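Local coordinates for uncharacterized protein SP1917 (Streptococcus pneumoniae, PDB 3C9P) that is of unknown function but belongs to the DUF2200 family of uncharacterised bacterial proteins and adopts a compact, largely helical single-chain fold, at residues S39-Y44 and D61-A66; K79-R84 and R98-V103; Q6-M11 and P91-I96. All coordinates share one frame; numbering follows the deposited sequence.

Overall arrangement
Helix 91-107 ties the three contacts together. Contact 3 sets the N-terminal segment Q6-M11 against its first turns, and contact 2 sets the hairpin K79-R84 against its middle; their centres lie about 12 Å apart. Contact 1 joins the ends of helices 31-42 and 59-64, and its chain segments fall between those of contact 3, about 12 Å from it centre to centre. F63 bridges the two, its CB lying 3.3 Å from L92 CD1. Contacts 1 and 2, about 16 Å apart between centres, meet through L99, which packs on L41 and F63. A 1,2-ethanediol, probably from the crystallisation liquor, sits beside D100 of contact 2 and about 4 Å (nearest atoms) from L8 of contact 3.

Contact 1: S39-Y44 and D61-A66; sequences SWLTGY and DFFRQA
The Y44 ring lies over one face of the F62 ring in an offset stack, with centroids 4.4 Å apart and planes inclined by 25°. Y44 CE2 sits above the F62 ring, displaced toward its rim, and Y44 CD2 comes within 3.3 Å of F62 CZ. The two side chains run past each other in opposite directions: F62 places CG anti to its backbone N (chi1 179°), while CG of Y44 lies anti to its carbonyl carbon (chi1 -81°), which carries the phenol across to the end of helix 59-64. There Y44 OH donates to F62 O at 2.6 Å, in the carbonyl plane and on a lone pair. Q65 N bonds chiefly to D61 O and only weakly to F62 O, as Q65 leaves helical geometry. Beside the stack, A66 CB packs 3.8 Å from T42 CB, where the two backbones come closest. L41 makes a looser apolar touch, its CD2 meeting the edge of the F63 ring at 4.3 Å. Toward solvent the contact thins out at Q65, whose CB lies 3.7 Å from Y44 OH. G43, with positive phi, ends helix 31-42; T42 OG1 then accepts from Y44 N in an ST turn, as well as bonding to T38 O, and S39 OG donates to Y44 O. F13 stacks on F62, and V49 of helix 46-52 packs against both rings of the stack. The chemistry thus joins two helix ends: aromatic stacking brings the rings together, and one short hydroxyl-to-carbonyl bond fixes the phenol on the final turn of helix 59-64.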
loop_
_atom_site.group_PDB
_atom_site.type_symbol
_atom_site.label_atom_id
_atom_site.label_comp_id
_atom_site.label_asym_id
_atom_site.label_seq_id
_atom_site.Cartn_x
_atom_site.Cartn_y
_atom_site.Cartn_z
ATOM N N SER A 39 1.375 7.129 -1.152
ATOM C CA SER A 39 0.893 8.510 -1.003
ATOM C C SER A 39 -0.510 8.713 -1.628
ATOM O O SER A 39 -1.406 9.287 -1.014
ATOM C CB SER A 39 1.886 9.458 -1.670
ATOM O OG SER A 39 1.420 10.806 -1.588
ATOM N N TRP A 40 -0.686 8.219 -2.847
ATOM C CA TRP A 40 -1.978 8.297 -3.531
ATOM C C TRP A 40 -3.097 7.647 -2.715
ATOM O O TRP A 40 -4.142 8.251 -2.481
ATOM C CB TRP A 40 -1.867 7.647 -4.917
ATOM C CG TRP A 40 -3.169 7.643 -5.656
ATOM C CD1 TRP A 40 -3.746 8.672 -6.332
ATOM C CD2 TRP A 40 -4.047 6.540 -5.780
ATOM N NE1 TRP A 40 -4.935 8.273 -6.882
ATOM C CE2 TRP A 40 -5.136 6.958 -6.563
ATOM C CE3 TRP A 40 -3.991 5.210 -5.339
ATOM C CZ2 TRP A 40 -6.186 6.116 -6.884
ATOM C CZ3 TRP A 40 -5.051 4.371 -5.647
ATOM C CH2 TRP A 40 -6.116 4.821 -6.438
ATOM N N LEU A 41 -2.850 6.433 -2.244
ATOM C CA LEU A 41 -3.848 5.675 -1.495
ATOM C C LEU A 41 -4.253 6.324 -0.184
ATOM O O LEU A 41 -5.452 6.425 0.131
ATOM C CB LEU A 41 -3.334 4.249 -1.199
ATOM C CG LEU A 41 -4.215 3.425 -0.272
ATOM C CD1 LEU A 41 -5.582 3.107 -0.956
ATOM C CD2 LEU A 41 -3.507 2.132 0.116
ATOM N N THR A 42 -3.254 6.753 0.581
ATOM C CA THR A 42 -3.469 7.150 1.967
ATOM C C THR A 42 -3.649 8.657 2.175
ATOM O O THR A 42 -4.187 9.069 3.193
ATOM C CB THR A 42 -2.275 6.706 2.823
ATOM O OG1 THR A 42 -1.118 7.360 2.322
ATOM C CG2 THR A 42 -2.073 5.169 2.755
ATOM N N GLY A 43 -3.187 9.481 1.241
ATOM C CA GLY A 43 -3.195 10.932 1.438
ATOM C C GLY A 43 -1.947 11.477 2.137
ATOM O O GLY A 43 -1.770 12.685 2.221
ATOM N N TYR A 44 -1.087 10.597 2.655
ATOM C CA TYR A 44 0.232 11.007 3.177
ATOM C C TYR A 44 1.057 11.592 2.034
ATOM O O TYR A 44 1.010 11.057 0.918
ATOM C CB TYR A 44 1.000 9.787 3.664
ATOM C CG TYR A 44 0.644 9.277 5.040
ATOM C CD1 TYR A 44 0.797 10.070 6.175
ATOM C CD2 TYR A 44 0.224 7.957 5.208
ATOM C CE1 TYR A 44 0.492 9.552 7.466
ATOM C CE2 TYR A 44 -0.074 7.442 6.459
ATOM C CZ TYR A 44 0.052 8.246 7.584
ATOM O OH TYR A 44 -0.218 7.687 8.820
ATOM N N ASP A 61 -0.652 1.327 12.832
ATOM C CA ASP A 61 -0.841 2.727 13.213
ATOM C C ASP A 61 -0.590 3.709 12.050
ATOM O O ASP A 61 -1.222 4.774 11.995
ATOM C CB ASP A 61 0.007 3.060 14.417
ATOM C CG ASP A 61 -0.654 2.642 15.740
ATOM O OD1 ASP A 61 -1.856 2.248 15.766
ATOM O OD2 ASP A 61 0.041 2.725 16.767
ATOM N N PHE A 62 0.305 3.346 11.132
ATOM C CA PHE A 62 0.481 4.087 9.861
ATOM C C PHE A 62 -0.836 4.187 9.067
ATOM O O PHE A 62 -1.265 5.284 8.676
ATOM C CB PHE A 62 1.582 3.431 9.016
ATOM C CG PHE A 62 1.810 4.097 7.688
ATOM C CD1 PHE A 62 2.637 5.210 7.583
ATOM C CD2 PHE A 62 1.196 3.615 6.552
ATOM C CE1 PHE A 62 2.864 5.823 6.336
ATOM C CE2 PHE A 62 1.411 4.230 5.293
ATOM C CZ PHE A 62 2.254 5.328 5.205
ATOM N N PHE A 63 -1.470 3.041 8.838
ATOM C CA PHE A 63 -2.790 2.996 8.203
ATOM C C PHE A 63 -3.929 3.615 9.007
ATOM O O PHE A 63 -4.800 4.264 8.412
ATOM C CB PHE A 63 -3.130 1.568 7.746
ATOM C CG PHE A 63 -2.418 1.188 6.509
ATOM C CD1 PHE A 63 -1.123 0.728 6.558
ATOM C CD2 PHE A 63 -3.020 1.372 5.266
ATOM C CE1 PHE A 63 -0.418 0.383 5.364
ATOM C CE2 PHE A 63 -2.331 1.028 4.085
ATOM C CZ PHE A 63 -1.030 0.545 4.146
ATOM N N ARG A 64 -3.927 3.441 10.331
ATOM C CA ARG A 64 -5.002 4.019 11.156
ATOM C C ARG A 64 -4.989 5.533 11.070
ATOM O O ARG A 64 -6.031 6.163 11.187
ATOM C CB ARG A 64 -4.923 3.595 12.625
ATOM C CG ARG A 64 -5.190 2.123 12.872
ATOM C CD ARG A 64 -5.058 1.816 14.374
ATOM N NE ARG A 64 -5.256 0.381 14.623
ATOM C CZ ARG A 64 -4.291 -0.486 14.922
ATOM N NH1 ARG A 64 -3.031 -0.081 15.062
ATOM N NH2 ARG A 64 -4.594 -1.773 15.104
ATOM N N GLN A 65 -3.814 6.102 10.873
ATOM C CA GLN A 65 -3.649 7.569 10.886
ATOM C C GLN A 65 -3.510 8.238 9.514
ATOM O O GLN A 65 -3.171 9.455 9.418
ATOM C CB GLN A 65 -2.469 7.924 11.789
ATOM C CG GLN A 65 -2.745 7.545 13.255
ATOM C CD GLN A 65 -1.530 7.736 14.143
ATOM O OE1 GLN A 65 -0.517 7.054 13.982
ATOM N NE2 GLN A 65 -1.620 8.666 15.081
ATOM N N ALA A 66 -3.782 7.475 8.461
ATOM C CA ALA A 66 -3.741 8.004 7.093
ATOM C C ALA A 66 -4.616 9.244 7.019
ATOM O O ALA A 66 -5.754 9.253 7.523
ATOM C CB ALA A 66 -4.216 6.968 6.093
#

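Contact 2: K79-R84 and R98-V103; sequences KICGVR and RLDKLV. With EDO (1,2-ethanediol), chain B.
A surface contact between a beta hairpin and a helix brings the hairpin K79-R84 against the middle of helix 91-107, mainly through I80, K101 and D100. The hairpin is tight: a type I' turn runs from I80 to V83, with paired backbone bonds between these two residues and with C81 and G82 both at positive phi. I80 leads the apolar part of the contact. With CG1 roughly anti to its backbone N (chi1 -155°), it lays that carbon 4.0 Å from D100 CB, while I80 CD1 lies 4.2 Å from K101 CD; its side chain crosses that of D100 at about a right angle. K101 supplies the polar link. Its chain bends at chi2 (63°) and then runs on to the strand, where K101 NZ donates to K79 O at 3.0 Å; the donor is tilted 23° from the carbonyl plane. On the turn, C81 SG approaches D100 OD2 to 3.7 Å. The carboxylate of D100 also forms a salt bridge with R97 through OD2, so it is held chiefly within its own helix. A 1,2-ethanediol molecule lies beside it, its O2 giving D100 OD1 a weak bond of 3.4 Å. The hairpin meets one side of helix 91-107, while L99 and L102 pack on helix 31-42, and L99, D100 and V103 touch L20 of helix 13-26.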
loop_
_atom_site.group_PDB
_atom_site.type_symbol
_atom_site.label_atom_id
_atom_site.label_comp_id
_atom_site.label_asym_id
_atom_site.label_seq_id
_atom_site.Cartn_x
_atom_site.Cartn_y
_atom_site.Cartn_z
ATOM N N LYS A 79 -7.853 -10.307 -6.138
ATOM C CA LYS A 79 -7.199 -11.178 -5.172
ATOM C C LYS A 79 -5.797 -10.693 -4.882
ATOM O O LYS A 79 -5.108 -10.195 -5.770
ATOM C CB LYS A 79 -7.102 -12.609 -5.710
ATOM C CG LYS A 79 -8.420 -13.348 -5.893
ATOM C CD LYS A 79 -9.060 -13.664 -4.577
ATOM C CE LYS A 79 -8.936 -15.130 -4.214
ATOM N NZ LYS A 79 -10.069 -15.496 -3.296
ATOM N N ILE A 80 -5.377 -10.861 -3.638
ATOM C CA ILE A 80 -4.003 -10.591 -3.235
ATOM C C ILE A 80 -3.788 -11.342 -1.933
ATOM O O ILE A 80 -4.730 -11.530 -1.161
ATOM C CB ILE A 80 -3.714 -9.043 -3.112
ATOM C CG1 ILE A 80 -2.228 -8.715 -3.306
ATOM C CG2 ILE A 80 -4.294 -8.449 -1.813
ATOM C CD1 ILE A 80 -1.658 -9.105 -4.690
ATOM N N CYS A 81 -2.560 -11.805 -1.705
ATOM C CA CYS A 81 -2.209 -12.548 -0.487
ATOM C C CYS A 81 -3.229 -13.648 -0.169
ATOM O O CYS A 81 -3.485 -13.931 1.008
ATOM C CB CYS A 81 -2.070 -11.594 0.710
ATOM S SG CYS A 81 -0.984 -10.145 0.445
ATOM N N GLY A 82 -3.837 -14.227 -1.205
ATOM C CA GLY A 82 -4.799 -15.341 -1.061
ATOM C C GLY A 82 -6.296 -15.036 -0.906
ATOM O O GLY A 82 -7.125 -15.960 -0.915
ATOM N N VAL A 83 -6.656 -13.751 -0.766
ATOM C CA VAL A 83 -8.029 -13.376 -0.413
ATOM C C VAL A 83 -8.607 -12.285 -1.317
ATOM O O VAL A 83 -7.868 -11.532 -1.962
ATOM C CB VAL A 83 -8.162 -12.922 1.083
ATOM C CG1 VAL A 83 -7.881 -14.099 2.051
ATOM C CG2 VAL A 83 -7.246 -11.731 1.392
ATOM N N ARG A 84 -9.934 -12.200 -1.350
ATOM C CA ARG A 84 -10.601 -11.191 -2.166
ATOM C C ARG A 84 -10.695 -9.868 -1.406
ATOM O O ARG A 84 -11.343 -9.799 -0.354
ATOM C CB ARG A 84 -11.978 -11.686 -2.584
ATOM C CG ARG A 84 -12.531 -10.919 -3.710
ATOM C CD ARG A 84 -13.671 -11.659 -4.418
ATOM N NE ARG A 84 -13.226 -12.780 -5.246
ATOM C CZ ARG A 84 -12.559 -12.674 -6.395
ATOM N NH1 ARG A 84 -12.209 -11.485 -6.877
ATOM N NH2 ARG A 84 -12.222 -13.775 -7.057
ATOM N N ARG A 98 -5.253 -3.376 -0.069
ATOM C CA ARG A 98 -5.310 -2.512 -1.268
ATOM C C ARG A 98 -3.914 -1.987 -1.615
ATOM O O ARG A 98 -3.531 -1.983 -2.798
ATOM C CB ARG A 98 -6.294 -1.351 -1.092
ATOM C CG ARG A 98 -7.742 -1.768 -1.114
ATOM C CD ARG A 98 -8.651 -0.610 -0.745
ATOM N NE ARG A 98 -10.052 -1.015 -0.884
ATOM C CZ ARG A 98 -11.056 -0.628 -0.109
ATOM N NH1 ARG A 98 -10.860 0.182 0.925
ATOM N NH2 ARG A 98 -12.277 -1.065 -0.373
ATOM N N LEU A 99 -3.135 -1.588 -0.610
ATOM C CA LEU A 99 -1.715 -1.245 -0.907
ATOM C C LEU A 99 -0.921 -2.425 -1.499
ATOM O O LEU A 99 -0.146 -2.261 -2.466
ATOM C CB LEU A 99 -0.979 -0.631 0.297
ATOM C CG LEU A 99 0.470 -0.199 -0.024
ATOM C CD1 LEU A 99 0.512 0.866 -1.115
ATOM C CD2 LEU A 99 1.202 0.272 1.240
ATOM N N ASP A 100 -1.127 -3.616 -0.946
ATOM C CA ASP A 100 -0.440 -4.803 -1.478
ATOM C C ASP A 100 -0.752 -5.010 -2.950
ATOM O O ASP A 100 0.137 -5.424 -3.713
ATOM C CB ASP A 100 -0.785 -6.072 -0.718
ATOM C CG ASP A 100 -0.176 -6.116 0.693
ATOM O OD1 ASP A 100 0.971 -5.670 0.919
ATOM O OD2 ASP A 100 -0.855 -6.635 1.588
ATOM N N LYS A 101 -2.012 -4.774 -3.342
ATOM C CA LYS A 101 -2.431 -4.893 -4.743
ATOM C C LYS A 101 -1.709 -3.862 -5.617
ATOM O O LYS A 101 -1.223 -4.204 -6.703
ATOM C CB LYS A 101 -3.968 -4.747 -4.870
ATOM C CG LYS A 101 -4.541 -5.013 -6.260
ATOM C CD LYS A 101 -4.305 -6.450 -6.690
ATOM C CE LYS A 101 -5.383 -6.922 -7.645
ATOM N NZ LYS A 101 -5.027 -8.312 -8.082
ATOM N N LEU A 102 -1.618 -2.613 -5.145
ATOM C CA LEU A 102 -0.934 -1.566 -5.919
ATOM C C LEU A 102 0.550 -1.905 -6.121
ATOM O O LEU A 102 1.101 -1.695 -7.199
ATOM C CB LEU A 102 -1.077 -0.177 -5.258
ATOM C CG LEU A 102 -2.512 0.329 -5.015
ATOM C CD1 LEU A 102 -2.537 1.675 -4.222
ATOM C CD2 LEU A 102 -3.241 0.488 -6.355
ATOM N N VAL A 103 1.165 -2.452 -5.075
ATOM C CA VAL A 103 2.562 -2.831 -5.090
ATOM C C VAL A 103 2.738 -4.061 -5.973
ATOM O O VAL A 103 3.752 -4.191 -6.660
ATOM C CB VAL A 103 3.097 -3.102 -3.660
ATOM C CG1 VAL A 103 4.488 -3.668 -3.710
ATOM C CG2 VAL A 103 3.153 -1.777 -2.883
HETATM C C1 EDO B . 1.206 -6.968 4.060
HETATM O O1 EDO B . 1.852 -8.011 3.330
HETATM C C2 EDO B . 2.223 -5.873 4.319
HETATM O O2 EDO B . 3.304 -6.025 3.399
#

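Contact 3: Q6-M11 and P91-I96; sequences QKLYNM and PLMQEI
Y9 presents one ring face to L92, whose CD2 stands 3.5 Å from the ring centroid and only 4° off the normal, a CH-pi contact over the centre of the face. The opposite face is covered by CA of Q6 from its own segment. Y9 and L92 come from opposite directions, and CD2 of L92 ends over the ring. Y9, with CG anti to its carbonyl carbon, extends its phenol to the beginning of helix 91-107. There Y9 OH hydrogen-bonds to D90 OD2, an oxygen that also accepts from Q6 NE2; the hydroxyl lies 3.3 Å from M93 CB. D90 OD1 accepts from L92 N, so one carboxylate links the N-terminal segment to the first turn of the helix. Q6-M11 lies in the loop that leads into helix 13-26; the contact therefore packs the start of the chain against a helix some 80 residues later. Selenomethionine M93 is bent at chi2 and chi3 (58° and 82°), which folds its CE back to 3.8 Å from Y9 CE1. I96 CD1 meets Y9 CE1 at 3.7 Å. L8 and I96 reach toward each other tip to tip, L8 CD2 to I96 CG2 at 3.8 Å, while L8 crosses M93 at about a right angle, its CD2 4.1 Å from M93 SE. F63 of helix 59-64 packs on both L92 and I96.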
loop_
_atom_site.group_PDB
_atom_site.type_symbol
_atom_site.label_atom_id
_atom_site.label_comp_id
_atom_site.label_asym_id
_atom_site.label_seq_id
_atom_site.Cartn_x
_atom_site.Cartn_y
_atom_site.Cartn_z
ATOM N N GLN A 6 -3.999 -10.079 12.379
ATOM C CA GLN A 6 -3.848 -8.792 13.054
ATOM C C GLN A 6 -2.474 -8.631 13.720
ATOM O O GLN A 6 -2.106 -7.529 14.112
ATOM C CB GLN A 6 -4.980 -8.598 14.068
ATOM C CG GLN A 6 -6.368 -8.603 13.380
ATOM C CD GLN A 6 -7.501 -8.083 14.262
ATOM O OE1 GLN A 6 -7.423 -8.127 15.475
ATOM N NE2 GLN A 6 -8.568 -7.598 13.632
ATOM N N LYS A 7 -1.717 -9.722 13.833
ATOM C CA LYS A 7 -0.301 -9.640 14.222
ATOM C C LYS A 7 0.457 -8.641 13.328
ATOM O O LYS A 7 1.356 -7.942 13.796
ATOM C CB LYS A 7 0.379 -11.033 14.210
ATOM C CG LYS A 7 -0.169 -11.942 15.333
ATOM C CD LYS A 7 0.400 -13.365 15.391
ATOM C CE LYS A 7 -0.455 -14.185 16.396
ATOM N NZ LYS A 7 -0.151 -15.658 16.468
ATOM N N LEU A 8 0.072 -8.555 12.060
ATOM C CA LEU A 8 0.652 -7.557 11.152
ATOM C C LEU A 8 0.556 -6.108 11.672
ATOM O O LEU A 8 1.473 -5.305 11.481
ATOM C CB LEU A 8 -0.030 -7.642 9.780
ATOM C CG LEU A 8 0.464 -6.712 8.681
ATOM C CD1 LEU A 8 1.972 -6.904 8.357
ATOM C CD2 LEU A 8 -0.373 -6.961 7.444
ATOM N N TYR A 9 -0.562 -5.772 12.295
ATOM C CA TYR A 9 -0.803 -4.392 12.713
ATOM C C TYR A 9 0.264 -3.891 13.683
ATOM O O TYR A 9 0.504 -2.695 13.763
ATOM C CB TYR A 9 -2.162 -4.262 13.379
ATOM C CG TYR A 9 -3.360 -4.670 12.547
ATOM C CD1 TYR A 9 -3.262 -4.866 11.152
ATOM C CD2 TYR A 9 -4.611 -4.827 13.156
ATOM C CE1 TYR A 9 -4.353 -5.233 10.410
ATOM C CE2 TYR A 9 -5.727 -5.183 12.412
ATOM C CZ TYR A 9 -5.577 -5.396 11.040
ATOM O OH TYR A 9 -6.677 -5.739 10.305
ATOM N N ASN A 10 0.879 -4.804 14.436
ATOM C CA ASN A 10 1.816 -4.417 15.466
ATOM C C ASN A 10 3.260 -4.571 15.043
ATOM O O ASN A 10 4.156 -4.269 15.829
ATOM C CB ASN A 10 1.535 -5.189 16.754
ATOM C CG ASN A 10 0.108 -4.989 17.228
ATOM O OD1 ASN A 10 -0.403 -3.863 17.214
ATOM N ND2 ASN A 10 -0.566 -6.089 17.593
HETATM N N MSE A 11 3.489 -5.052 13.820
HETATM C CA MSE A 11 4.850 -5.072 13.253
HETATM C C MSE A 11 5.268 -3.656 12.895
HETATM O O MSE A 11 4.435 -2.843 12.535
HETATM C CB MSE A 11 4.926 -6.000 12.051
HETATM C CG MSE A 11 4.576 -7.443 12.467
HETATM SE SE MSE A 11 4.768 -8.614 10.921
HETATM C CE MSE A 11 3.667 -10.135 11.553
ATOM N N PRO A 91 -11.688 -3.518 8.256
ATOM C CA PRO A 91 -11.433 -2.354 7.422
ATOM C C PRO A 91 -9.974 -1.952 7.359
ATOM O O PRO A 91 -9.528 -1.399 6.346
ATOM C CB PRO A 91 -12.263 -1.230 8.088
ATOM C CG PRO A 91 -12.567 -1.721 9.449
ATOM C CD PRO A 91 -12.554 -3.208 9.405
ATOM N N LEU A 92 -9.235 -2.208 8.435
ATOM C CA LEU A 92 -7.815 -1.871 8.444
ATOM C C LEU A 92 -7.062 -2.824 7.525
ATOM O O LEU A 92 -6.275 -2.377 6.698
ATOM C CB LEU A 92 -7.227 -1.898 9.856
ATOM C CG LEU A 92 -5.732 -1.545 9.984
ATOM C CD1 LEU A 92 -5.438 -0.144 9.445
ATOM C CD2 LEU A 92 -5.311 -1.629 11.464
HETATM N N MSE A 93 -7.296 -4.130 7.673
HETATM C CA MSE A 93 -6.683 -5.105 6.778
HETATM C C MSE A 93 -7.065 -4.803 5.304
HETATM O O MSE A 93 -6.279 -5.030 4.387
HETATM C CB MSE A 93 -7.098 -6.523 7.152
HETATM C CG MSE A 93 -6.334 -7.649 6.401
HETATM SE SE MSE A 93 -4.375 -7.533 6.692
HETATM C CE MSE A 93 -4.297 -8.430 8.421
ATOM N N GLN A 94 -8.288 -4.330 5.077
ATOM C CA GLN A 94 -8.717 -4.075 3.708
ATOM C C GLN A 94 -7.866 -2.983 3.036
ATOM O O GLN A 94 -7.474 -3.158 1.886
ATOM C CB GLN A 94 -10.227 -3.808 3.645
ATOM C CG GLN A 94 -10.783 -3.700 2.258
ATOM C CD GLN A 94 -12.293 -3.474 2.250
ATOM O OE1 GLN A 94 -12.795 -2.497 2.806
ATOM N NE2 GLN A 94 -13.016 -4.371 1.606
ATOM N N GLU A 95 -7.551 -1.895 3.749
ATOM C CA GLU A 95 -6.679 -0.819 3.223
ATOM C C GLU A 95 -5.257 -1.334 3.002
ATOM O O GLU A 95 -4.606 -0.985 2.019
ATOM C CB GLU A 95 -6.643 0.404 4.165
ATOM C CG GLU A 95 -8.027 1.032 4.506
ATOM C CD GLU A 95 -8.837 1.487 3.283
ATOM O OE1 GLU A 95 -8.395 1.283 2.135
ATOM O OE2 GLU A 95 -9.929 2.068 3.481
ATOM N N ILE A 96 -4.784 -2.162 3.930
ATOM C CA ILE A 96 -3.446 -2.753 3.842
ATOM C C ILE A 96 -3.354 -3.609 2.576
ATOM O O ILE A 96 -2.365 -3.540 1.837
ATOM C CB ILE A 96 -3.122 -3.585 5.106
ATOM C CG1 ILE A 96 -2.803 -2.632 6.278
ATOM C CG2 ILE A 96 -1.994 -4.629 4.849
ATOM C CD1 ILE A 96 -2.629 -3.313 7.700
#